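Local coordinates for DNA repair protein XRCC1 (Mus musculus, PDB 3PC6) that serves as a scaffold in DNA single-strand break repair, assembling repair complexes and binding poly-ADP-ribose chains, this piece being its second BRCT domain, at residues G10-F19 / R45-D56. Numbering follows the deposited sequence.
Sequences GKHFFLYGEF and RVQFVITAQEWD
With CG of Y16 trans to its backbone N (chi1 171°) and D56 turned the same way (chi1 -177°), the phenol of Y16 reaches the carboxylate of D56, the last residue of 45-56. Y16 OH donates to D56 OD2 at 2.6 Å, reaching the oxygen on its anti side with the ring and carboxylate planes 71° apart. D56 OD1 is taken by the backbone N of N58, so the acid ties the tyrosine to the turn before helix 59-65, whose F59 meets the Y16 ring edge-to-face. T51 OG1 lies 3.5 Å from Y16 CD2 and closes an ST turn onto Q53 N.

Backbone hydrogen bonds join the strands: F14 N to F48 O (2.8 Å), I50 N to F14 O (2.9 Å) and Y16 N to I50 O. At the other end H12 O accepts from both F48 N and Q47 N, while the extended Q47 chain brings OE1 back to H12 N at 3.0 Å. F13, L15, F48 and I50 share one face: the F13 and F48 rings sit obliquely, centroids 5.5 Å apart, and L15 CD2 packs 3.8 Å from I50 CB. Helix 23-33 covers F13 and L15. Beyond Y16, one water links Y16 O and E18 O to A52 N. These are the two central strands, 12-16 and 48-51, of the four-stranded parallel sheet, order 2-1-3-4, that forms the core of the BRCT fold.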
loop_
_atom_site.group_PDB
_atom_site.type_symbol
_atom_site.label_atom_id
_atom_site.label_comp_id
_atom_site.label_asym_id
_atom_site.label_seq_id
_atom_site.Cartn_x
_atom_site.Cartn_y
_atom_site.Cartn_z
ATOM N N GLY B 10 2.851 -1.752 13.759
ATOM C CA GLY B 10 4.034 -2.425 14.273
ATOM C C GLY B 10 4.277 -3.832 13.736
ATOM O O GLY B 10 5.261 -4.472 14.093
ATOM N N LYS B 11 3.391 -4.320 12.875
ATOM C CA LYS B 11 3.529 -5.673 12.332
ATOM C C LYS B 11 4.079 -5.655 10.903
ATOM O O LYS B 11 3.608 -4.888 10.074
ATOM C CB LYS B 11 2.179 -6.384 12.362
ATOM C CG LYS B 11 1.607 -6.536 13.764
ATOM C CD LYS B 11 0.485 -7.553 13.793
ATOM C CE LYS B 11 -0.145 -7.623 15.173
ATOM N NZ LYS B 11 0.879 -7.651 16.248
ATOM N N HIS B 12 5.060 -6.509 10.623
ATOM C CA HIS B 12 5.700 -6.552 9.309
ATOM C C HIS B 12 5.330 -7.797 8.516
ATOM O O HIS B 12 5.410 -8.910 9.038
ATOM C CB HIS B 12 7.213 -6.457 9.465
ATOM C CG HIS B 12 7.660 -5.196 10.133
ATOM N ND1 HIS B 12 8.169 -4.123 9.433
ATOM C CD2 HIS B 12 7.646 -4.823 11.435
ATOM C CE1 HIS B 12 8.461 -3.148 10.275
ATOM N NE2 HIS B 12 8.153 -3.546 11.496
ATOM N N PHE B 13 4.921 -7.597 7.260
ATOM C CA PHE B 13 4.425 -8.681 6.416
ATOM C C PHE B 13 5.298 -8.851 5.181
ATOM O O PHE B 13 5.807 -7.871 4.632
ATOM C CB PHE B 13 2.990 -8.384 5.943
ATOM C CG PHE B 13 2.001 -8.169 7.061
ATOM C CD1 PHE B 13 2.043 -7.016 7.837
ATOM C CD2 PHE B 13 1.012 -9.102 7.308
ATOM C CE1 PHE B 13 1.126 -6.812 8.863
ATOM C CE2 PHE B 13 0.098 -8.914 8.327
ATOM C CZ PHE B 13 0.152 -7.761 9.108
ATOM N N PHE B 14 5.463 -10.094 4.751
ATOM C CA PHE B 14 6.040 -10.412 3.453
ATOM C C PHE B 14 5.001 -11.216 2.666
ATOM O O PHE B 14 4.487 -12.219 3.155
ATOM C CB PHE B 14 7.317 -11.232 3.625
ATOM C CG PHE B 14 7.954 -11.637 2.332
ATOM C CD1 PHE B 14 8.793 -10.768 1.653
ATOM C CD2 PHE B 14 7.732 -12.901 1.799
ATOM C CE1 PHE B 14 9.390 -11.150 0.454
ATOM C CE2 PHE B 14 8.316 -13.288 0.606
ATOM C CZ PHE B 14 9.145 -12.406 -0.071
ATOM N N LEU B 15 4.662 -10.764 1.465
ATOM C CA LEU B 15 3.684 -11.482 0.656
ATOM C C LEU B 15 4.431 -12.481 -0.221
ATOM O O LEU B 15 5.193 -12.117 -1.121
ATOM C CB LEU B 15 2.829 -10.507 -0.180
ATOM C CG LEU B 15 2.071 -9.445 0.644
ATOM C CD1 LEU B 15 1.197 -8.551 -0.264
ATOM C CD2 LEU B 15 1.217 -10.065 1.752
ATOM N N TYR B 16 4.246 -13.756 0.069
ATOM C CA TYR B 16 5.010 -14.777 -0.633
ATOM C C TYR B 16 4.268 -15.236 -1.882
ATOM O O TYR B 16 3.131 -15.681 -1.802
ATOM C CB TYR B 16 5.283 -15.956 0.302
ATOM C CG TYR B 16 5.879 -17.156 -0.397
ATOM C CD1 TYR B 16 7.249 -17.365 -0.413
ATOM C CD2 TYR B 16 5.066 -18.071 -1.051
ATOM C CE1 TYR B 16 7.796 -18.465 -1.064
ATOM C CE2 TYR B 16 5.601 -19.172 -1.710
ATOM C CZ TYR B 16 6.962 -19.365 -1.711
ATOM O OH TYR B 16 7.488 -20.461 -2.362
ATOM N N GLY B 17 4.910 -15.098 -3.036
ATOM C CA GLY B 17 4.421 -15.706 -4.256
ATOM C C GLY B 17 3.178 -15.111 -4.874
ATOM O O GLY B 17 2.860 -13.923 -4.689
ATOM N N GLU B 18 2.458 -15.960 -5.609
ATOM C CA GLU B 18 1.329 -15.528 -6.417
ATOM C C GLU B 18 -0.026 -15.759 -5.760
ATOM O O GLU B 18 -0.218 -16.702 -4.986
ATOM C CB GLU B 18 1.379 -16.205 -7.790
ATOM C CG GLU B 18 2.617 -15.835 -8.583
ATOM C CD GLU B 18 2.648 -16.472 -9.959
ATOM O OE1 GLU B 18 2.136 -17.603 -10.104
ATOM O OE2 GLU B 18 3.193 -15.840 -10.890
ATOM N N PHE B 19 -0.949 -14.864 -6.074
ATOM C CA PHE B 19 -2.305 -14.887 -5.571
ATOM C C PHE B 19 -3.234 -14.701 -6.767
ATOM O O PHE B 19 -2.855 -14.074 -7.763
ATOM C CB PHE B 19 -2.508 -13.760 -4.554
ATOM C CG PHE B 19 -1.611 -13.874 -3.342
ATOM C CD1 PHE B 19 -0.339 -13.331 -3.355
ATOM C CD2 PHE B 19 -2.036 -14.558 -2.211
ATOM C CE1 PHE B 19 0.504 -13.458 -2.245
ATOM C CE2 PHE B 19 -1.212 -14.687 -1.106
ATOM C CZ PHE B 19 0.061 -14.137 -1.124
ATOM N N ARG B 45 13.229 -8.128 9.894
ATOM C CA ARG B 45 12.044 -7.422 10.380
ATOM C C ARG B 45 10.735 -8.159 10.099
ATOM O O ARG B 45 9.718 -7.874 10.730
ATOM C CB ARG B 45 11.974 -5.997 9.803
ATOM C CG ARG B 45 13.176 -5.124 10.142
ATOM C CD ARG B 45 12.908 -3.650 9.851
ATOM N NE ARG B 45 12.564 -3.405 8.448
ATOM C CZ ARG B 45 13.448 -3.382 7.453
ATOM N NH1 ARG B 45 14.735 -3.601 7.698
ATOM N NH2 ARG B 45 13.048 -3.147 6.210
ATOM N N VAL B 46 10.755 -9.087 9.146
ATOM C CA VAL B 46 9.544 -9.832 8.791
ATOM C C VAL B 46 9.005 -10.676 9.962
ATOM O O VAL B 46 9.758 -11.382 10.634
ATOM C CB VAL B 46 9.773 -10.729 7.553
ATOM C CG1 VAL B 46 8.538 -11.592 7.262
ATOM C CG2 VAL B 46 10.135 -9.872 6.341
ATOM N N GLN B 47 7.697 -10.583 10.196
ATOM C CA GLN B 47 7.031 -11.350 11.230
ATOM C C GLN B 47 5.983 -12.322 10.670
ATOM O O GLN B 47 5.790 -13.411 11.221
ATOM C CB GLN B 47 6.405 -10.401 12.251
ATOM C CG GLN B 47 7.433 -9.488 12.917
ATOM C CD GLN B 47 6.801 -8.326 13.667
ATOM O OE1 GLN B 47 5.798 -7.769 13.232
ATOM N NE2 GLN B 47 7.393 -7.954 14.798
ATOM N N PHE B 48 5.321 -11.926 9.580
ATOM C CA PHE B 48 4.276 -12.733 8.955
ATOM C C PHE B 48 4.540 -12.938 7.469
ATOM O O PHE B 48 4.669 -11.980 6.717
ATOM C CB PHE B 48 2.896 -12.087 9.138
ATOM C CG PHE B 48 2.546 -11.863 10.569
ATOM C CD1 PHE B 48 2.793 -10.642 11.171
ATOM C CD2 PHE B 48 2.037 -12.905 11.342
ATOM C CE1 PHE B 48 2.508 -10.443 12.519
ATOM C CE2 PHE B 48 1.742 -12.714 12.695
ATOM C CZ PHE B 48 1.985 -11.482 13.284
ATOM N N VAL B 49 4.624 -14.199 7.074
ATOM C CA VAL B 49 4.731 -14.592 5.669
ATOM C C VAL B 49 3.348 -15.048 5.211
ATOM O O VAL B 49 2.808 -16.037 5.726
ATOM C CB VAL B 49 5.748 -15.736 5.520
ATOM C CG1 VAL B 49 5.796 -16.248 4.081
ATOM C CG2 VAL B 49 7.127 -15.267 5.988
ATOM N N ILE B 50 2.756 -14.300 4.284
ATOM C CA ILE B 50 1.423 -14.612 3.776
ATOM C C ILE B 50 1.556 -15.404 2.490
ATOM O O ILE B 50 2.231 -14.967 1.562
ATOM C CB ILE B 50 0.609 -13.341 3.485
ATOM C CG1 ILE B 50 0.628 -12.392 4.689
ATOM C CG2 ILE B 50 -0.807 -13.704 3.049
ATOM C CD1 ILE B 50 0.075 -12.977 6.001
ATOM N N THR B 51 0.934 -16.578 2.444
ATOM C CA THR B 51 1.073 -17.466 1.293
ATOM C C THR B 51 -0.212 -18.229 0.969
ATOM O O THR B 51 -0.876 -18.741 1.866
ATOM C CB THR B 51 2.220 -18.480 1.495
ATOM O OG1 THR B 51 2.201 -19.446 0.435
ATOM C CG2 THR B 51 2.090 -19.202 2.838
ATOM N N ALA B 52 -0.547 -18.306 -0.316
ATOM C CA ALA B 52 -1.673 -19.126 -0.768
ATOM C C ALA B 52 -1.199 -20.496 -1.304
ATOM O O ALA B 52 -2.010 -21.323 -1.730
ATOM C CB ALA B 52 -2.463 -18.374 -1.852
ATOM N N GLN B 53 0.113 -20.719 -1.262
ATOM C CA GLN B 53 0.743 -21.886 -1.883
ATOM C C GLN B 53 0.997 -23.021 -0.886
ATOM O O GLN B 53 0.808 -22.853 0.315
ATOM C CB GLN B 53 2.081 -21.468 -2.509
ATOM C CG GLN B 53 2.010 -20.207 -3.372
ATOM C CD GLN B 53 1.361 -20.445 -4.725
ATOM O OE1 GLN B 53 0.523 -19.658 -5.174
ATOM N NE2 GLN B 53 1.750 -21.528 -5.386
ATOM N N GLU B 54 1.431 -24.174 -1.395
ATOM C CA GLU B 54 1.891 -25.266 -0.543
ATOM C C GLU B 54 3.122 -24.790 0.229
ATOM O O GLU B 54 3.853 -23.926 -0.251
ATOM C CB GLU B 54 2.257 -26.499 -1.390
ATOM N N TRP B 55 3.336 -25.338 1.419
ATOM C CA TRP B 55 4.546 -25.067 2.188
ATOM C C TRP B 55 5.762 -25.127 1.275
ATOM O O TRP B 55 5.904 -26.051 0.475
ATOM C CB TRP B 55 4.710 -26.102 3.311
ATOM C CG TRP B 55 5.914 -25.874 4.191
ATOM C CD1 TRP B 55 7.147 -26.451 4.066
ATOM C CD2 TRP B 55 5.987 -25.016 5.334
ATOM N NE1 TRP B 55 7.980 -26.006 5.065
ATOM C CE2 TRP B 55 7.293 -25.117 5.851
ATOM C CE3 TRP B 55 5.078 -24.164 5.968
ATOM C CZ2 TRP B 55 7.710 -24.403 6.970
ATOM C CZ3 TRP B 55 5.496 -23.462 7.083
ATOM C CH2 TRP B 55 6.801 -23.586 7.570
ATOM N N ASP B 56 6.630 -24.129 1.390
ATOM C CA ASP B 56 7.889 -24.108 0.653
ATOM C C ASP B 56 8.988 -24.621 1.576
ATOM O O ASP B 56 9.213 -24.055 2.647
ATOM C CB ASP B 56 8.188 -22.674 0.196
ATOM C CG ASP B 56 9.457 -22.569 -0.650
ATOM O OD1 ASP B 56 10.325 -23.464 -0.563
ATOM O OD2 ASP B 56 9.588 -21.569 -1.388
HETATM O O HOH W 1 1.161 -17.302 -2.477
#